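Local coordinates for protein MmoQ Response regulator (Methylococcus capsulatus, PDB 3LJX) that probably makes cyclic di-GMP from two GTP molecules as the full-length response regulator, of which this chain holds the all-helical HDOD-domain part, at residues Cys12-Thr17 and Leu149-Pro154; Thr45-Thr50 and Gln111-Arg116; Glu102-Ala107 and Glu155-Cys160; Ala168-Glu173 and Asp180-Thr185. One frame throughout, in Å; residues are numbered along the deposited sequence.

Contact 1 of 4, residues Cys12-Thr17 and Leu149-Pro154; sequences CDSLPT and LATAWP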
loop_
_atom_site.group_PDB
_atom_site.type_symbol
_atom_site.label_atom_id
_atom_site.label_comp_id
_atom_site.label_asym_id
_atom_site.label_seq_id
_atom_site.Cartn_x
_atom_site.Cartn_y
_atom_site.Cartn_z
ATOM N N CYS A 12 0.612 -0.680 -13.266
ATOM C CA CYS A 12 -0.583 -0.888 -12.467
ATOM C C CYS A 12 -1.284 -2.184 -12.863
ATOM O O CYS A 12 -1.390 -3.101 -12.052
ATOM C CB CYS A 12 -1.518 0.327 -12.533
ATOM S SG CYS A 12 -2.885 0.250 -11.347
ATOM N N ASP A 13 -1.722 -2.274 -14.115
ATOM C CA ASP A 13 -2.437 -3.459 -14.568
ATOM C C ASP A 13 -1.610 -4.725 -14.385
ATOM O O ASP A 13 -2.156 -5.788 -14.135
ATOM C CB ASP A 13 -2.878 -3.309 -16.026
ATOM C CG ASP A 13 -3.895 -2.185 -16.221
ATOM O OD1 ASP A 13 -4.524 -1.745 -15.230
ATOM O OD2 ASP A 13 -4.070 -1.740 -17.377
ATOM N N SER A 14 -0.291 -4.602 -14.480
ATOM C CA SER A 14 0.586 -5.768 -14.494
ATOM C C SER A 14 1.036 -6.223 -13.106
ATOM O O SER A 14 1.730 -7.236 -12.979
ATOM C CB SER A 14 1.831 -5.485 -15.339
ATOM O OG SER A 14 2.731 -4.620 -14.639
ATOM N N LEU A 15 0.687 -5.479 -12.063
ATOM C CA LEU A 15 1.134 -5.891 -10.728
ATOM C C LEU A 15 0.423 -7.193 -10.311
ATOM O O LEU A 15 -0.795 -7.324 -10.465
ATOM C CB LEU A 15 0.907 -4.780 -9.698
ATOM C CG LEU A 15 1.554 -3.406 -9.978
ATOM C CD1 LEU A 15 1.042 -2.366 -8.988
ATOM C CD2 LEU A 15 3.086 -3.463 -9.940
ATOM N N PRO A 16 1.184 -8.167 -9.788
ATOM C CA PRO A 16 0.571 -9.455 -9.459
ATOM C C PRO A 16 -0.267 -9.412 -8.188
ATOM O O PRO A 16 -0.179 -8.471 -7.379
ATOM C CB PRO A 16 1.783 -10.364 -9.252
ATOM C CG PRO A 16 2.839 -9.418 -8.733
ATOM C CD PRO A 16 2.629 -8.146 -9.484
ATOM N N THR A 17 -1.089 -10.445 -8.038
ATOM C CA THR A 17 -1.852 -10.701 -6.827
ATOM C C THR A 17 -1.474 -12.108 -6.357
ATOM O O THR A 17 -1.139 -12.957 -7.183
ATOM C CB THR A 17 -3.345 -10.661 -7.138
ATOM O OG1 THR A 17 -3.709 -9.339 -7.550
ATOM C CG2 THR A 17 -4.176 -11.074 -5.913
ATOM N N LEU A 149 8.895 -2.416 -8.843
ATOM C CA LEU A 149 10.233 -2.631 -9.371
ATOM C C LEU A 149 10.472 -4.116 -9.612
ATOM O O LEU A 149 11.063 -4.497 -10.625
ATOM C CB LEU A 149 11.283 -2.113 -8.397
ATOM C CG LEU A 149 11.479 -0.612 -8.362
ATOM C CD1 LEU A 149 12.554 -0.256 -7.312
ATOM C CD2 LEU A 149 11.857 -0.133 -9.748
ATOM N N ALA A 150 10.035 -4.949 -8.661
ATOM C CA ALA A 150 10.212 -6.394 -8.755
ATOM C C ALA A 150 9.479 -6.918 -9.990
ATOM O O ALA A 150 9.951 -7.817 -10.669
ATOM C CB ALA A 150 9.687 -7.083 -7.491
ATOM N N THR A 151 8.321 -6.335 -10.278
ATOM C CA THR A 151 7.537 -6.733 -11.429
ATOM C C THR A 151 8.141 -6.239 -12.744
ATOM O O THR A 151 8.224 -6.993 -13.714
ATOM C CB THR A 151 6.110 -6.208 -11.311
ATOM O OG1 THR A 151 5.547 -6.662 -10.080
ATOM C CG2 THR A 151 5.267 -6.724 -12.469
ATOM N N ALA A 152 8.567 -4.978 -12.766
ATOM C CA ALA A 152 9.109 -4.350 -13.975
ATOM C C ALA A 152 10.462 -4.932 -14.380
ATOM O O ALA A 152 10.671 -5.260 -15.549
ATOM C CB ALA A 152 9.225 -2.828 -13.793
ATOM N N TRP A 153 11.376 -5.060 -13.420
ATOM C CA TRP A 153 12.739 -5.497 -13.738
ATOM C C TRP A 153 13.186 -6.686 -12.884
ATOM O O TRP A 153 14.121 -6.576 -12.100
ATOM C CB TRP A 153 13.718 -4.334 -13.571
ATOM C CG TRP A 153 13.338 -3.124 -14.340
ATOM C CD1 TRP A 153 12.681 -2.021 -13.868
ATOM C CD2 TRP A 153 13.584 -2.880 -15.729
ATOM N NE1 TRP A 153 12.505 -1.106 -14.882
ATOM C CE2 TRP A 153 13.054 -1.608 -16.031
ATOM C CE3 TRP A 153 14.215 -3.611 -16.745
ATOM C CZ2 TRP A 153 13.120 -1.057 -17.305
ATOM C CZ3 TRP A 153 14.285 -3.058 -18.013
ATOM C CH2 TRP A 153 13.739 -1.795 -18.284
ATOM N N PRO A 154 12.530 -7.833 -13.049
ATOM C CA PRO A 154 12.709 -8.960 -12.125
ATOM C C PRO A 154 14.172 -9.365 -11.965
ATOM O O PRO A 154 14.614 -9.596 -10.833
ATOM C CB PRO A 154 11.919 -10.096 -12.791
ATOM C CG PRO A 154 11.030 -9.445 -13.777
ATOM C CD PRO A 154 11.669 -8.167 -14.192
#
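Thr-151 OG1, near the end of helix 144-152 in the HDOD domain, is packed by two apolar groups of the N-terminal loop while it is hydrogen-bonded back to Leu-147 O one turn earlier in its own helix. The CD corner of the Pro-16 ring comes up to it, 3.3 Å from Thr-151 OG1, and Leu-15 comes across at about a right angle, its CD2 4.0 Å from the same oxygen. With chi1 at -56°, OG1 lies beside the backbone N, where the Leu-147 carbonyl can be reached, and the methyl CG2 swings anti to that N. This turns CG2 onto Ser-14, where it rests 3.6 Å from Ser-14 O. Here a helical threonine keeps its hydroxyl bonded within the helix while OG1 and CG2 both pack on a loop. The loop gets its shape from a type I beta turn, Cys-12 to Leu-15, with Leu-15 N 3.2 Å from Cys-12 O. Ser-14 OG is hydrogen-bonded to Asp-2, and Asp-13 makes a salt bridge to Arg-52 of helix 47-58, so the turn has holds on two further parts of the chain. The Ser-14 hydroxyl also lies near the threonine methyl, Ser-14 OG 3.9 Å from Thr-151 CG2.

Contact 2 of 4, residues Thr45-Thr50 and Gln111-Arg116; sequences TDPALT and QKSLAR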
loop_
_atom_site.group_PDB
_atom_site.type_symbol
_atom_site.label_atom_id
_atom_site.label_comp_id
_atom_site.label_asym_id
_atom_site.label_seq_id
_atom_site.Cartn_x
_atom_site.Cartn_y
_atom_site.Cartn_z
ATOM N N THR A 45 -7.531 -6.614 0.565
ATOM C CA THR A 45 -6.367 -7.340 1.074
ATOM C C THR A 45 -5.279 -7.421 -0.006
ATOM O O THR A 45 -4.158 -7.873 0.262
ATOM C CB THR A 45 -6.692 -8.777 1.540
ATOM O OG1 THR A 45 -7.197 -9.545 0.436
ATOM C CG2 THR A 45 -7.702 -8.769 2.674
ATOM N N ASP A 46 -5.609 -6.986 -1.223
ATOM C CA ASP A 46 -4.654 -7.068 -2.331
ATOM C C ASP A 46 -4.230 -5.693 -2.861
ATOM O O ASP A 46 -5.044 -4.956 -3.427
ATOM C CB ASP A 46 -5.211 -7.913 -3.476
ATOM C CG ASP A 46 -4.246 -8.000 -4.641
ATOM O OD1 ASP A 46 -3.119 -8.511 -4.441
ATOM O OD2 ASP A 46 -4.605 -7.553 -5.753
ATOM N N PRO A 47 -2.948 -5.348 -2.675
ATOM C CA PRO A 47 -2.418 -4.062 -3.145
ATOM C C PRO A 47 -2.607 -3.864 -4.657
ATOM O O PRO A 47 -3.055 -2.783 -5.053
ATOM C CB PRO A 47 -0.931 -4.137 -2.786
ATOM C CG PRO A 47 -0.860 -5.115 -1.632
ATOM C CD PRO A 47 -1.965 -6.114 -1.882
ATOM N N ALA A 48 -2.296 -4.867 -5.484
ATOM C CA ALA A 48 -2.436 -4.702 -6.940
ATOM C C ALA A 48 -3.866 -4.322 -7.352
ATOM O O ALA A 48 -4.086 -3.271 -7.969
ATOM C CB ALA A 48 -1.978 -5.964 -7.700
ATOM N N LEU A 49 -4.837 -5.169 -7.011
ATOM C CA LEU A 49 -6.211 -4.945 -7.467
ATOM C C LEU A 49 -6.796 -3.675 -6.858
ATOM O O LEU A 49 -7.569 -2.963 -7.504
ATOM C CB LEU A 49 -7.107 -6.153 -7.168
ATOM C CG LEU A 49 -8.527 -6.077 -7.746
ATOM C CD1 LEU A 49 -8.538 -5.769 -9.264
ATOM C CD2 LEU A 49 -9.259 -7.357 -7.454
ATOM N N THR A 50 -6.407 -3.385 -5.618
ATOM C CA THR A 50 -6.849 -2.162 -4.948
ATOM C C THR A 50 -6.379 -0.891 -5.660
ATOM O O THR A 50 -7.157 0.048 -5.867
ATOM C CB THR A 50 -6.381 -2.136 -3.505
ATOM O OG1 THR A 50 -7.058 -3.178 -2.785
ATOM C CG2 THR A 50 -6.706 -0.802 -2.899
ATOM N N GLN A 111 2.134 -10.133 3.188
ATOM C CA GLN A 111 1.788 -10.289 4.588
ATOM C C GLN A 111 1.984 -8.955 5.315
ATOM O O GLN A 111 1.114 -8.490 6.058
ATOM C CB GLN A 111 2.636 -11.398 5.219
ATOM C CG GLN A 111 2.436 -11.552 6.714
ATOM C CD GLN A 111 3.399 -12.550 7.320
ATOM O OE1 GLN A 111 4.600 -12.557 7.021
ATOM N NE2 GLN A 111 2.877 -13.399 8.187
ATOM N N LYS A 112 3.123 -8.323 5.078
ATOM C CA LYS A 112 3.446 -7.076 5.757
ATOM C C LYS A 112 2.515 -5.935 5.337
ATOM O O LYS A 112 2.135 -5.103 6.158
ATOM C CB LYS A 112 4.894 -6.711 5.474
ATOM C CG LYS A 112 5.339 -5.381 6.029
ATOM C CD LYS A 112 6.831 -5.439 6.204
ATOM C CE LYS A 112 7.201 -6.786 6.809
ATOM N NZ LYS A 112 8.520 -7.294 6.335
ATOM N N SER A 113 2.138 -5.901 4.061
ATOM C CA SER A 113 1.301 -4.815 3.552
ATOM C C SER A 113 -0.081 -4.813 4.223
ATOM O O SER A 113 -0.590 -3.767 4.637
ATOM C CB SER A 113 1.178 -4.907 2.024
ATOM O OG SER A 113 2.404 -4.543 1.399
ATOM N N LEU A 114 -0.667 -5.997 4.352
ATOM C CA LEU A 114 -1.953 -6.141 5.008
ATOM C C LEU A 114 -1.850 -5.828 6.507
ATOM O O LEU A 114 -2.681 -5.093 7.057
ATOM C CB LEU A 114 -2.482 -7.561 4.811
ATOM C CG LEU A 114 -3.831 -7.839 5.480
ATOM C CD1 LEU A 114 -4.901 -6.852 4.980
ATOM C CD2 LEU A 114 -4.247 -9.283 5.213
ATOM N N ALA A 115 -0.834 -6.388 7.165
ATOM C CA ALA A 115 -0.673 -6.199 8.602
ATOM C C ALA A 115 -0.548 -4.710 8.894
ATOM O O ALA A 115 -1.152 -4.199 9.843
ATOM C CB ALA A 115 0.563 -6.971 9.130
ATOM N N ARG A 116 0.232 -4.013 8.065
ATOM C CA ARG A 116 0.381 -2.571 8.214
ATOM C C ARG A 116 -0.938 -1.836 7.969
ATOM O O ARG A 116 -1.304 -0.944 8.727
ATOM C CB ARG A 116 1.475 -2.032 7.288
ATOM C CG ARG A 116 1.822 -0.574 7.547
ATOM C CD ARG A 116 2.940 -0.113 6.618
ATOM N NE ARG A 116 2.591 -0.413 5.242
ATOM C CZ ARG A 116 3.356 -1.096 4.401
ATOM N NH1 ARG A 116 4.545 -1.528 4.783
ATOM N NH2 ARG A 116 2.922 -1.344 3.173
#
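The puckered pyrrolidine ring of Pro-47 turns its CG corner to helix 106-125, 4.2 Å from Ser-113 CB, while Tyr-109 and Trp-110 of that helix and Leu-140 and Leu-141 of helix 132-141 also touch it. This is the capped N-terminus of helix 47-58, in the HDOD domain, set against a neighbouring helix. The flat group here is the carboxylate of the N-cap residue Asp-46. It is met from above its plane, Leu-49 N lying 40° out of it and 2.7 Å from Asp-46 OD2 in a nearly straight bond, and the same oxygen is hydrogen-bonded to Thr-17 OG1. Proline suits the first turn of a helix, where its missing N-H costs no bond. Asp-46 O is gripped twice by one residue, by Thr-50 N at 3.0 Å and by Thr-50 OG1 at 2.8 Å, the hydroxyl coming from above the carbonyl plane. Across the contact everything is apolar. Ser-113 shows Pro-47 its CB because OG, anti to the carbonyl carbon (chi1 -72°), is hydrogen-bonded to Tyr-109 O. Thr-45 likewise spends OG1 on Leu-42 O and lies alongside Leu-114, both side chains pointing the same way, with Thr-45 CG2 4.1 Å from Leu-114 CD1.

Contact 3 of 4, residues Glu102-Ala107 and Glu155-Cys160; sequences EAFDYA and EEYSEC
The direct polar link is a single, nearly straight hydrogen bond from Ala-103 N to Ser-158 OG, 3.0 Å long, joining the loop before helix 106-125 to helix 154-163 of the HDOD domain. The serine oxygen has chi1 near -78°, beside its own backbone N, and from there it also hydrogen-bonds Pro-154 O in the preceding turn. Replacing Ser-158 with an alanine would probably leave both Ala-103 N and Pro-154 O without this partner and the loop with less to hold it against the helix. Close packing goes with the bond: Ala-103 CB lies 3.6 Å from Ser-158 OG and 3.9 Å from Ser-158 CB. The backbones are near too, Ala-103 CA standing 4.9 Å from Ser-158 CA. The aromatic part is looser. Phe-104 CD1 approaches the edge of the Tyr-157 ring, 4.4 Å from Tyr-157 CE2, while Phe-104 CD2 sits over the centre of the Tyr-106 ring, so the phenyl group lies between the two tyrosines. The third kind of contact is indirect: a water 3.2 Å from Glu-102 OE1 and 2.8 Å from Glu-155 OE1 may link the two carboxylates. These like charges thus come near each other at the solvent-exposed side of the contact, while the loop's firm polar hold comes from one neutral hydroxyl placed between an amide and a helix carbonyl.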
loop_
_atom_site.group_PDB
_atom_site.type_symbol
_atom_site.label_atom_id
_atom_site.label_comp_id
_atom_site.label_asym_id
_atom_site.label_seq_id
_atom_site.Cartn_x
_atom_site.Cartn_y
_atom_site.Cartn_z
ATOM N N GLU A 102 13.013 -13.251 -8.682
ATOM C CA GLU A 102 13.488 -14.372 -7.876
ATOM C C GLU A 102 13.797 -13.996 -6.416
ATOM O O GLU A 102 13.320 -14.655 -5.477
ATOM C CB GLU A 102 14.712 -15.007 -8.555
ATOM C CG GLU A 102 15.217 -16.281 -7.899
ATOM C CD GLU A 102 16.250 -17.009 -8.751
ATOM O OE1 GLU A 102 16.327 -16.740 -9.975
ATOM O OE2 GLU A 102 16.982 -17.859 -8.196
ATOM N N ALA A 103 14.580 -12.934 -6.227
ATOM C CA ALA A 103 15.026 -12.549 -4.888
ATOM C C ALA A 103 13.988 -11.786 -4.035
ATOM O O ALA A 103 14.203 -11.572 -2.849
ATOM C CB ALA A 103 16.345 -11.768 -4.968
ATOM N N PHE A 104 12.866 -11.388 -4.629
ATOM C CA PHE A 104 11.839 -10.648 -3.890
ATOM C C PHE A 104 10.902 -11.581 -3.122
ATOM O O PHE A 104 10.300 -12.500 -3.688
ATOM C CB PHE A 104 11.025 -9.754 -4.829
ATOM C CG PHE A 104 10.119 -8.768 -4.120
ATOM C CD1 PHE A 104 10.656 -7.687 -3.413
ATOM C CD2 PHE A 104 8.734 -8.891 -4.199
ATOM C CE1 PHE A 104 9.829 -6.762 -2.771
ATOM C CE2 PHE A 104 7.899 -7.970 -3.570
ATOM C CZ PHE A 104 8.450 -6.901 -2.855
ATOM N N ASP A 105 10.767 -11.319 -1.827
ATOM C CA ASP A 105 9.920 -12.133 -0.969
ATOM C C ASP A 105 8.464 -11.679 -1.079
ATOM O O ASP A 105 8.009 -10.847 -0.299
ATOM C CB ASP A 105 10.409 -12.042 0.480
ATOM C CG ASP A 105 9.763 -13.082 1.379
ATOM O OD1 ASP A 105 8.703 -13.632 0.998
ATOM O OD2 ASP A 105 10.307 -13.344 2.478
ATOM N N TYR A 106 7.735 -12.230 -2.043
ATOM C CA TYR A 106 6.369 -11.797 -2.303
ATOM C C TYR A 106 5.426 -12.101 -1.135
ATOM O O TYR A 106 4.611 -11.257 -0.746
ATOM C CB TYR A 106 5.841 -12.418 -3.590
ATOM C CG TYR A 106 6.473 -11.876 -4.872
ATOM C CD1 TYR A 106 7.683 -12.375 -5.344
ATOM C CD2 TYR A 106 5.827 -10.892 -5.628
ATOM C CE1 TYR A 106 8.243 -11.891 -6.536
ATOM C CE2 TYR A 106 6.373 -10.404 -6.805
ATOM C CZ TYR A 106 7.579 -10.903 -7.264
ATOM O OH TYR A 106 8.126 -10.402 -8.437
ATOM N N ALA A 107 5.527 -13.303 -0.574
ATOM C CA ALA A 107 4.676 -13.638 0.556
ATOM C C ALA A 107 4.916 -12.625 1.673
ATOM O O ALA A 107 3.968 -12.141 2.294
ATOM C CB ALA A 107 4.938 -15.062 1.051
ATOM N N GLU A 155 14.911 -9.448 -13.073
ATOM C CA GLU A 155 16.306 -9.892 -13.023
ATOM C C GLU A 155 17.238 -8.795 -12.533
ATOM O O GLU A 155 18.152 -9.050 -11.745
ATOM C CB GLU A 155 16.785 -10.417 -14.386
ATOM C CG GLU A 155 16.034 -11.646 -14.880
ATOM C CD GLU A 155 16.257 -12.870 -14.005
ATOM O OE1 GLU A 155 17.339 -12.976 -13.387
ATOM O OE2 GLU A 155 15.350 -13.729 -13.939
ATOM N N GLU A 156 17.030 -7.573 -13.003
ATOM C CA GLU A 156 17.855 -6.479 -12.506
ATOM C C GLU A 156 17.605 -6.270 -11.021
ATOM O O GLU A 156 18.543 -6.075 -10.248
ATOM C CB GLU A 156 17.593 -5.189 -13.273
ATOM C CG GLU A 156 18.285 -5.145 -14.618
ATOM C CD GLU A 156 19.652 -4.487 -14.563
ATOM O OE1 GLU A 156 19.980 -3.829 -13.553
ATOM O OE2 GLU A 156 20.398 -4.620 -15.546
ATOM N N TYR A 157 16.342 -6.336 -10.614
ATOM C CA TYR A 157 16.018 -6.048 -9.227
ATOM C C TYR A 157 16.520 -7.162 -8.310
ATOM O O TYR A 157 16.919 -6.885 -7.188
ATOM C CB TYR A 157 14.524 -5.777 -9.030
ATOM C CG TYR A 157 14.204 -5.018 -7.757
ATOM C CD1 TYR A 157 14.883 -3.844 -7.433
ATOM C CD2 TYR A 157 13.218 -5.465 -6.886
ATOM C CE1 TYR A 157 14.585 -3.138 -6.273
ATOM C CE2 TYR A 157 12.909 -4.766 -5.723
ATOM C CZ TYR A 157 13.600 -3.602 -5.420
ATOM O OH TYR A 157 13.298 -2.903 -4.260
ATOM N N SER A 158 16.535 -8.405 -8.788
ATOM C CA SER A 158 17.168 -9.491 -8.012
ATOM C C SER A 158 18.638 -9.207 -7.718
ATOM O O SER A 158 19.104 -9.438 -6.605
ATOM C CB SER A 158 17.034 -10.847 -8.697
ATOM O OG SER A 158 15.739 -11.388 -8.508
ATOM N N GLU A 159 19.370 -8.694 -8.703
ATOM C CA GLU A 159 20.733 -8.238 -8.443
ATOM C C GLU A 159 20.761 -7.218 -7.294
ATOM O O GLU A 159 21.503 -7.384 -6.323
ATOM C CB GLU A 159 21.366 -7.616 -9.685
ATOM C CG GLU A 159 21.609 -8.568 -10.836
ATOM C CD GLU A 159 22.224 -7.860 -12.049
ATOM O OE1 GLU A 159 22.809 -6.764 -11.864
ATOM O OE2 GLU A 159 22.122 -8.394 -13.181
ATOM N N CYS A 160 19.966 -6.158 -7.404
ATOM C CA CYS A 160 19.961 -5.138 -6.359
ATOM C C CYS A 160 19.648 -5.748 -4.992
ATOM O O CYS A 160 20.325 -5.475 -4.007
ATOM C CB CYS A 160 18.952 -4.043 -6.680
ATOM S SG CYS A 160 19.282 -3.180 -8.229
HETATM O O HOH W 1 17.535 -13.927 -10.792
#

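Contact 4 of 4, residues Ala168-Glu173 and Asp180-Thr185; sequences ALIALE and DHDELT
Glu-173 reaches from helix 166-177 to the start of helix 181-191, its chain extended beyond CG, and OE1 lies 2.7 Å from His-181 N, which approaches from above the carboxylate plane. This is a helix N-cap in the HDOD domain, with a glutamate of the preceding helix taking up a further first-turn N-H. The cap itself is Asp-180, whose OD1 accepts Glu-183 N at 2.7 Å on the syn side but tilted well out of the carboxylate plane, and Asp-182 N more weakly; OD2 forms a salt bridge with Arg-174. His-181 has CG between the backbone N and the carbonyl carbon (chi1 57°), which turns the ring back toward helix 166-177. Ile-170 crosses it at about a right angle and lays CD1 over one face in a CH-pi contact, Ile-170 CD1 3.3 Å from His-181 NE2. The other branch, Ile-170 CG2, rests 3.8 Å from Asp-180 OD2. With an alanine in place of Glu-173, His-181 N and Tyr-157 OH, which is hydrogen-bonded to OE2, would probably both lose their partner. The helix segments run at 68° to one another, with Leu-149 of helix 144-152 touching Glu-173 and Cys-160 of helix 154-163 touching Leu-169.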
loop_
_atom_site.group_PDB
_atom_site.type_symbol
_atom_site.label_atom_id
_atom_site.label_comp_id
_atom_site.label_asym_id
_atom_site.label_seq_id
_atom_site.Cartn_x
_atom_site.Cartn_y
_atom_site.Cartn_z
ATOM N N ALA A 168 21.524 1.826 1.035
ATOM C CA ALA A 168 22.381 1.369 -0.050
ATOM C C ALA A 168 21.524 0.808 -1.186
ATOM O O ALA A 168 21.820 1.029 -2.358
ATOM C CB ALA A 168 23.391 0.324 0.445
ATOM N N LEU A 169 20.458 0.096 -0.841
ATOM C CA LEU A 169 19.518 -0.379 -1.864
ATOM C C LEU A 169 18.860 0.805 -2.599
ATOM O O LEU A 169 18.761 0.802 -3.828
ATOM C CB LEU A 169 18.460 -1.311 -1.268
ATOM C CG LEU A 169 17.403 -1.795 -2.265
ATOM C CD1 LEU A 169 18.049 -2.592 -3.401
ATOM C CD2 LEU A 169 16.344 -2.629 -1.555
ATOM N N ILE A 170 18.426 1.815 -1.845
ATOM C CA ILE A 170 17.844 3.016 -2.435
ATOM C C ILE A 170 18.821 3.611 -3.446
ATOM O O ILE A 170 18.443 3.916 -4.589
ATOM C CB ILE A 170 17.508 4.091 -1.368
ATOM C CG1 ILE A 170 16.422 3.589 -0.404
ATOM C CG2 ILE A 170 17.081 5.403 -2.036
ATOM C CD1 ILE A 170 15.064 3.386 -1.056
ATOM N N ALA A 171 20.080 3.758 -3.032
ATOM C CA ALA A 171 21.110 4.302 -3.919
ATOM C C ALA A 171 21.282 3.432 -5.165
ATOM O O ALA A 171 21.493 3.940 -6.266
ATOM C CB ALA A 171 22.445 4.451 -3.181
ATOM N N LEU A 172 21.186 2.119 -4.988
ATOM C CA LEU A 172 21.416 1.198 -6.089
ATOM C C LEU A 172 20.258 1.275 -7.066
ATOM O O LEU A 172 20.451 1.221 -8.290
ATOM C CB LEU A 172 21.585 -0.229 -5.572
ATOM C CG LEU A 172 22.113 -1.222 -6.604
ATOM C CD1 LEU A 172 23.239 -0.602 -7.421
ATOM C CD2 LEU A 172 22.585 -2.493 -5.925
ATOM N N GLU A 173 19.053 1.419 -6.523
ATOM C CA GLU A 173 17.863 1.523 -7.353
ATOM C C GLU A 173 17.966 2.750 -8.240
ATOM O O GLU A 173 17.743 2.664 -9.448
ATOM C CB GLU A 173 16.597 1.568 -6.495
ATOM C CG GLU A 173 16.280 0.252 -5.783
ATOM C CD GLU A 173 15.165 0.404 -4.760
ATOM O OE1 GLU A 173 14.742 1.559 -4.516
ATOM O OE2 GLU A 173 14.726 -0.626 -4.192
ATOM N N ASP A 180 13.593 5.073 -7.102
ATOM C CA ASP A 180 13.757 4.103 -6.029
ATOM C C ASP A 180 12.380 3.700 -5.556
ATOM O O ASP A 180 11.396 4.338 -5.933
ATOM C CB ASP A 180 14.576 4.699 -4.883
ATOM C CG ASP A 180 13.877 5.872 -4.224
ATOM O OD1 ASP A 180 12.754 5.684 -3.670
ATOM O OD2 ASP A 180 14.453 6.977 -4.279
ATOM N N HIS A 181 12.300 2.666 -4.721
ATOM C CA HIS A 181 10.998 2.096 -4.397
ATOM C C HIS A 181 10.073 3.065 -3.635
ATOM O O HIS A 181 8.845 3.002 -3.782
ATOM C CB HIS A 181 11.128 0.746 -3.689
ATOM C CG HIS A 181 11.945 0.777 -2.436
ATOM N ND1 HIS A 181 11.515 1.391 -1.277
ATOM C CD2 HIS A 181 13.139 0.212 -2.136
ATOM C CE1 HIS A 181 12.421 1.224 -0.330
ATOM N NE2 HIS A 181 13.419 0.516 -0.826
ATOM N N ASP A 182 10.664 3.982 -2.866
ATOM C CA ASP A 182 9.876 4.985 -2.135
ATOM C C ASP A 182 9.382 6.128 -3.032
ATOM O O ASP A 182 8.220 6.535 -2.952
ATOM C CB ASP A 182 10.652 5.531 -0.922
ATOM C CG ASP A 182 10.815 4.490 0.170
ATOM O OD1 ASP A 182 9.887 3.665 0.337
ATOM O OD2 ASP A 182 11.859 4.489 0.858
ATOM N N GLU A 183 10.252 6.646 -3.891
ATOM C CA GLU A 183 9.802 7.624 -4.873
ATOM C C GLU A 183 8.731 6.987 -5.760
ATOM O O GLU A 183 7.676 7.571 -6.013
ATOM C CB GLU A 183 10.963 8.104 -5.733
ATOM C CG GLU A 183 10.574 9.244 -6.671
ATOM C CD GLU A 183 11.476 9.341 -7.894
ATOM O OE1 GLU A 183 12.376 8.488 -8.052
ATOM O OE2 GLU A 183 11.286 10.270 -8.707
ATOM N N LEU A 184 8.995 5.771 -6.217
ATOM C CA LEU A 184 8.065 5.110 -7.111
ATOM C C LEU A 184 6.686 4.982 -6.424
ATOM O O LEU A 184 5.651 5.253 -7.030
ATOM C CB LEU A 184 8.621 3.742 -7.510
ATOM C CG LEU A 184 8.303 3.268 -8.920
ATOM C CD1 LEU A 184 8.430 1.742 -9.030
ATOM C CD2 LEU A 184 6.934 3.744 -9.337
ATOM N N THR A 185 6.678 4.591 -5.154
ATOM C CA THR A 185 5.428 4.512 -4.402
ATOM C C THR A 185 4.638 5.826 -4.473
ATOM O O THR A 185 3.443 5.849 -4.830
ATOM C CB THR A 185 5.695 4.139 -2.937
ATOM O OG1 THR A 185 6.184 2.790 -2.872
ATOM C CG2 THR A 185 4.415 4.258 -2.117
#

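In the fold
From the N terminus, contact 1 closes the longest loop, bringing residues 12-17 back to the end of helix 144-152. Contact 2 is nested inside it, setting the start of helix 47-58 against helix 106-125; the two meet where Ala-48 packs on Leu-15 and Pro-16. Contact 3 crosses both: it opens on the loop and first residues of helix 106-125, which contact 2 also uses, and closes on helix 154-163, with Ala-150 packed on Phe-104 and Tyr-157. Contact 4 follows in series, a short loop between helices 166-177 and 181-191, joined to contact 3 through Tyr-157 and to contact 1 through Leu-149. Contacts 2 and 4 do not touch, their nearest atoms being about 8 Å apart.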